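Local atomic coordinates of acetamidase (Bacillus halodurans, PDB entry 2II1), a protein that probably hydrolyses carbon-nitrogen bonds other than peptide bonds in linear amides and binds calcium ions. Residues A[118-121]-A[122-126]; A[254-257]-A[258-262]. All coordinates share one frame; numbering follows the deposited sequence. Where two conformers were deposited one is given.

Contact 1. Residues A[118-121]-A[122-126]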
ATOM      1  N   VAL A 118     -14.397   6.224  17.065  1.00 13.71           N
ATOM      2  CA  VAL A 118     -13.258   6.482  17.967  1.00 10.87           C
ATOM      3  C   VAL A 118     -13.138   8.011  18.172  1.00 12.90           C
ATOM      4  O   VAL A 118     -12.911   8.783  17.220  1.00 12.05           O
ATOM      5  CB  VAL A 118     -11.910   5.881  17.442  1.00 12.96           C
ATOM      6  CG1 VAL A 118     -10.746   6.228  18.373  1.00  7.74           C
ATOM      7  CG2 VAL A 118     -11.995   4.353  17.226  1.00  7.15           C
ATOM      8  N   VAL A 119     -13.326   8.464  19.411  1.00 11.19           N
ATOM      9  CA  VAL A 119     -13.302   9.891  19.683  1.00 12.80           C
ATOM     10  C   VAL A 119     -11.849  10.398  19.830  1.00 14.70           C
ATOM     11  O   VAL A 119     -11.176  10.073  20.819  1.00 14.94           O
ATOM     12  CB  VAL A 119     -14.164  10.255  20.927  1.00 11.78           C
ATOM     13  CG1 VAL A 119     -14.111  11.783  21.183  1.00 14.01           C
ATOM     14  CG2 VAL A 119     -15.617   9.829  20.715  1.00  9.45           C
ATOM     15  N   TYR A 120     -11.384  11.171  18.839  1.00 12.81           N
ATOM     16  CA  TYR A 120     -10.025  11.747  18.829  1.00 12.89           C
ATOM     17  C   TYR A 120      -9.992  13.089  19.573  1.00 15.36           C
ATOM     18  O   TYR A 120      -9.119  13.342  20.397  1.00 17.20           O
ATOM     19  CB  TYR A 120      -9.538  11.906  17.371  1.00 12.64           C
ATOM     20  CG  TYR A 120      -8.146  12.503  17.167  1.00 12.44           C
ATOM     21  CD1 TYR A 120      -7.921  13.890  17.268  1.00 21.19           C
ATOM     22  CD2 TYR A 120      -7.064  11.694  16.813  1.00 11.38           C
ATOM     23  CE1 TYR A 120      -6.626  14.441  17.058  1.00 21.80           C
ATOM     24  CE2 TYR A 120      -5.788  12.225  16.615  1.00 13.22           C
ATOM     25  CZ  TYR A 120      -5.570  13.598  16.746  1.00 14.89           C
ATOM     26  OH  TYR A 120      -4.312  14.108  16.518  1.00 14.82           O
ATOM     27  N   SER A 121     -10.955  13.942  19.260  1.00 14.80           N
ATOM     28  CA  SER A 121     -11.122  15.236  19.899  1.00 16.95           C
ATOM     29  C   SER A 121     -12.569  15.692  19.687  1.00 18.77           C
ATOM     30  O   SER A 121     -13.376  14.987  19.040  1.00 16.94           O
ATOM     31  CB  SER A 121     -10.164  16.266  19.310  1.00 16.40           C
ATOM     32  OG  SER A 121     -10.430  16.443  17.931  1.00 18.76           O
ATOM     33  N   THR A 122     -12.895  16.852  20.258  1.00 20.86           N
ATOM     34  CA  THR A 122     -14.220  17.435  20.094  0.50 20.59           C
ATOM     35  C   THR A 122     -14.606  17.485  18.616  1.00 21.85           C
ATOM     36  O   THR A 122     -15.725  17.116  18.258  1.00 24.68           O
ATOM     37  CB  THR A 122     -14.312  18.858  20.704  0.50 20.61           C
ATOM     38  OG1 THR A 122     -15.627  19.386  20.485  0.50 19.35           O
ATOM     39  CG2 THR A 122     -13.264  19.798  20.085  0.50 13.90           C
ATOM     40  N   GLY A 123     -13.674  17.917  17.762  1.00 21.95           N
ATOM     41  CA  GLY A 123     -13.931  18.065  16.329  1.00 22.42           C
ATOM     42  C   GLY A 123     -13.674  16.864  15.433  1.00 22.40           C
ATOM     43  O   GLY A 123     -14.235  16.802  14.349  1.00 26.03           O
ATOM     44  N   LEU A 124     -12.842  15.915  15.866  1.00 22.02           N
ATOM     45  CA  LEU A 124     -12.434  14.771  15.021  1.00 20.63           C
ATOM     46  C   LEU A 124     -12.894  13.417  15.586  1.00 18.66           C
ATOM     47  O   LEU A 124     -12.716  13.125  16.754  1.00 16.28           O
ATOM     48  CB  LEU A 124     -10.910  14.727  14.836  1.00 21.71           C
ATOM     49  CG  LEU A 124     -10.182  15.653  13.851  1.00 24.96           C
ATOM     50  CD1 LEU A 124      -8.661  15.457  13.920  1.00 17.91           C
ATOM     51  CD2 LEU A 124     -10.668  15.424  12.438  1.00 29.04           C
ATOM     52  N   ARG A 125     -13.468  12.590  14.728  1.00 18.85           N
ATOM     53  CA  ARG A 125     -13.901  11.256  15.109  1.00 18.62           C
ATOM     54  C   ARG A 125     -13.472  10.286  14.028  1.00 17.68           C
ATOM     55  O   ARG A 125     -13.524  10.602  12.829  1.00 17.78           O
ATOM     56  CB  ARG A 125     -15.418  11.214  15.299  1.00 17.75           C
ATOM     57  CG  ARG A 125     -15.900  12.036  16.467  1.00 17.78           C
ATOM     58  CD  ARG A 125     -17.414  12.264  16.441  1.00 21.31           C
ATOM     59  NE  ARG A 125     -18.202  11.129  16.940  1.00 25.69           N
ATOM     60  CZ  ARG A 125     -18.534  10.917  18.215  1.00 24.95           C
ATOM     61  NH1 ARG A 125     -18.134  11.739  19.176  1.00 28.16           N
ATOM     62  NH2 ARG A 125     -19.257   9.852  18.542  1.00 25.61           N
ATOM     63  N   LEU A 126     -13.015   9.117  14.453  1.00 16.08           N
ATOM     64  CA  LEU A 126     -12.637   8.075  13.505  1.00 15.14           C
ATOM     65  C   LEU A 126     -13.665   6.961  13.506  1.00 13.75           C
ATOM     66  O   LEU A 126     -14.309   6.711  14.506  1.00 11.80           O
ATOM     67  CB  LEU A 126     -11.252   7.513  13.815  1.00 13.07           C
ATOM     68  CG  LEU A 126     -10.124   8.484  14.173  1.00 15.31           C
ATOM     69  CD1 LEU A 126      -8.795   7.769  14.164  1.00 16.05           C
ATOM     70  CD2 LEU A 126     -10.083   9.690  13.242  1.00 21.21           C
TER
HETATM   71  O   HOH W   1     -15.771  14.162  19.134  1.00 31.43           O
HETATM   72  O   HOH W   2     -11.018  19.171  17.090  1.00 41.10           O
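V118 pairs with L126 through two backbone hydrogen bonds, V118 N to L126 O at 2.6 Å and L126 N to V118 O at 2.8 Å, the second nearly straight at 174°. On the same face their CB atoms lie 4.0 Å apart, and V118 also touches strand 107-114. V119, opposite R125 in a non-hydrogen-bonded pair, carries its side chain on the other face. Its CG2 lies over one face of the guanidinium, 3.5 Å from R125 NH1; the bend at chi3 (80°) folds the arginine alongside the valine, and a salt bridge from R125 NH2 to D117 holds the far end. Y120 has CG anti to the backbone N (chi1 179°), which lays its ring beside L124, CD1 to CD1 3.8 Å, and its hydroxyl bonds to E260 O of the second subunit. L124 O is gripped twice, by Y120 N and, in the carbonyl plane on a lone pair, by S121 N at 3.2 Å. S121 OG in turn accepts from L124 N at 3.2 Å and shares a water that accepts a weak bond from G123 N. Without the hydroxyl, as with an alanine at S121, L124 N would probably lose its OG acceptor, leaning on the weak bond to S121 O, and the water an anchor. Y120 and S121 both facing L124 define a classic beta bulge, at the end of this beta hairpin.

Contact 2. Residues A[254-257]-A[258-262]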
ATOM      1  N   THR A 254      -2.945 -22.816 -11.237  1.00 14.21           N
ATOM      2  CA  THR A 254      -3.827 -22.524 -12.373  1.00 13.36           C
ATOM      3  C   THR A 254      -3.110 -22.779 -13.686  1.00 13.35           C
ATOM      4  O   THR A 254      -1.892 -23.014 -13.714  1.00  8.34           O
ATOM      5  CB  THR A 254      -4.368 -21.047 -12.360  1.00 13.84           C
ATOM      6  OG1 THR A 254      -3.381 -20.163 -12.881  1.00 14.14           O
ATOM      7  CG2 THR A 254      -4.764 -20.586 -10.949  1.00 13.29           C
ATOM      8  N   ALA A 255      -3.872 -22.684 -14.770  1.00 12.55           N
ATOM      9  CA  ALA A 255      -3.350 -22.815 -16.130  1.00 11.83           C
ATOM     10  C   ALA A 255      -2.408 -21.688 -16.512  1.00 11.38           C
ATOM     11  O   ALA A 255      -1.698 -21.818 -17.503  1.00 11.81           O
ATOM     12  CB  ALA A 255      -4.484 -22.891 -17.130  1.00  9.53           C
ATOM     13  N   LEU A 256      -2.397 -20.579 -15.761  1.00 11.93           N
ATOM     14  CA  LEU A 256      -1.453 -19.478 -16.037  1.00 12.32           C
ATOM     15  C   LEU A 256      -0.004 -19.965 -15.914  1.00 10.54           C
ATOM     16  O   LEU A 256       0.288 -20.803 -15.067  1.00  9.28           O
ATOM     17  CB  LEU A 256      -1.650 -18.283 -15.064  1.00 13.13           C
ATOM     18  CG  LEU A 256      -2.992 -17.549 -15.045  1.00 16.23           C
ATOM     19  CD1 LEU A 256      -2.965 -16.392 -14.053  1.00 17.69           C
ATOM     20  CD2 LEU A 256      -3.381 -17.036 -16.407  1.00 16.38           C
ATOM     21  N   SER A 257       0.890 -19.438 -16.751  1.00 10.59           N
ATOM     22  CA  SER A 257       2.340 -19.592 -16.542  1.00  9.03           C
ATOM     23  C   SER A 257       2.769 -18.458 -15.630  1.00  8.73           C
ATOM     24  O   SER A 257       1.958 -17.575 -15.306  1.00  5.15           O
ATOM     25  CB  SER A 257       3.104 -19.519 -17.859  1.00 10.17           C
ATOM     26  OG  SER A 257       3.056 -18.194 -18.341  1.00 12.60           O
ATOM     27  N   ILE A 258       4.036 -18.466 -15.214  1.00  6.51           N
ATOM     28  CA  ILE A 258       4.538 -17.444 -14.279  1.00  6.70           C
ATOM     29  C   ILE A 258       4.596 -16.030 -14.899  1.00  8.56           C
ATOM     30  O   ILE A 258       4.438 -15.007 -14.205  1.00  9.37           O
ATOM     31  CB  ILE A 258       5.939 -17.838 -13.710  1.00  8.17           C
ATOM     32  CG1 ILE A 258       6.367 -16.890 -12.573  1.00  9.25           C
ATOM     33  CG2 ILE A 258       6.981 -17.984 -14.838  1.00  7.28           C
ATOM     34  CD1 ILE A 258       5.497 -16.993 -11.316  1.00  6.62           C
ATOM     35  N   GLU A 259       4.869 -15.983 -16.192  1.00 10.53           N
ATOM     36  CA  GLU A 259       4.846 -14.734 -16.979  1.00  9.74           C
ATOM     37  C   GLU A 259       3.440 -14.189 -17.014  1.00  7.11           C
ATOM     38  O   GLU A 259       3.229 -13.016 -16.739  1.00 11.81           O
ATOM     39  CB  GLU A 259       5.301 -14.991 -18.416  1.00 11.52           C
ATOM     40  CG  GLU A 259       6.786 -15.415 -18.546  1.00 14.48           C
ATOM     41  CD  GLU A 259       7.043 -16.903 -18.204  1.00 13.93           C
ATOM     42  OE1 GLU A 259       6.094 -17.708 -18.184  1.00 11.46           O
ATOM     43  OE2 GLU A 259       8.199 -17.266 -17.932  1.00 10.02           O
ATOM     44  N   GLU A 260       2.480 -15.035 -17.391  1.00  7.42           N
ATOM     45  CA  GLU A 260       1.058 -14.649 -17.414  1.00  8.08           C
ATOM     46  C   GLU A 260       0.509 -14.214 -16.049  1.00  7.88           C
ATOM     47  O   GLU A 260      -0.286 -13.257 -15.956  1.00  8.77           O
ATOM     48  CB  GLU A 260       0.210 -15.795 -17.953  1.00  9.55           C
ATOM     49  CG  GLU A 260       0.348 -16.037 -19.463  1.00 14.42           C
ATOM     50  CD  GLU A 260      -0.510 -17.206 -19.939  1.00  7.26           C
ATOM     51  OE1 GLU A 260      -0.775 -18.130 -19.137  1.00  9.94           O
ATOM     52  OE2 GLU A 260      -0.965 -17.175 -21.101  1.00 20.26           O
ATOM     53  N   ALA A 261       0.899 -14.931 -15.005  1.00  6.71           N
ATOM     54  CA  ALA A 261       0.531 -14.573 -13.637  1.00  5.65           C
ATOM     55  C   ALA A 261       1.081 -13.220 -13.251  1.00  7.33           C
ATOM     56  O   ALA A 261       0.365 -12.419 -12.690  1.00  8.42           O
ATOM     57  CB  ALA A 261       0.979 -15.647 -12.644  1.00  4.21           C
ATOM     58  N   GLY A 262       2.347 -12.950 -13.576  1.00  8.72           N
ATOM     59  CA  GLY A 262       2.964 -11.663 -13.306  1.00  7.74           C
ATOM     60  C   GLY A 262       2.302 -10.491 -14.022  1.00  8.72           C
ATOM     61  O   GLY A 262       2.223  -9.393 -13.467  1.00  8.46           O
TER
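A capping box between S257 and E260 starts helix 258-268, just after the loop that follows helix 235-253. S257 occupies the N-cap position: E260 N points almost straight at S257 OG (173°), although at 3.3 Å this bond is weak. The return bond, S257 N to E260 OE1 at 3.2 Å, meets the carboxylate oxygen on its anti side, 22° out of the plane. With chi1 at 70°, S257 OG sits between its own backbone N and carbonyl carbon and donates to E259 OE1 at 3.1 Å, using that oxygen's anti lone pair. E259 reaches back to the serine because its chain bends at chi2, while its OE2 accepts from N104 N and S105 N of the second subunit. One turn on, A261 N donates to S257 O at 2.9 Å, an i to i+4 backbone bond from the helix to the carbonyl of the N-cap residue. L256 lies across the E260 side chain, CD2 3.9 Å from OE1, and sends CD1 to A261 CA at 4.0 Å; it also packs on Y120 of the second subunit. Before it, T254 OG1 accepts from L256 N at 3.1 Å, making an ST turn. T254 and L256 belong to a third calcium site seen for this protein, without an ion on this chain in the model. An ST turn leading into a capping box thus links two consecutive helices here.

In the fold
Contacts 1 and 2 share no element: residues 118-126 form the end of a beta hairpin, residues 254-262 a loop and the helix start it leads into. Their centres are about 46 Å apart and about 25 and 29 Å from the chain centre; both are partly buried, and within one chain they do not touch. Contact 1 is carried mainly by strand pairing and side-chain packing, with one serine hydroxyl meeting a backbone N-H, while in contact 2 side-chain oxygens do most of the capping. The dimer brings the two kinds of site together: Y120 of one subunit meets L256 and E260 of the other, so the hairpin of each chain faces the helix start of its partner.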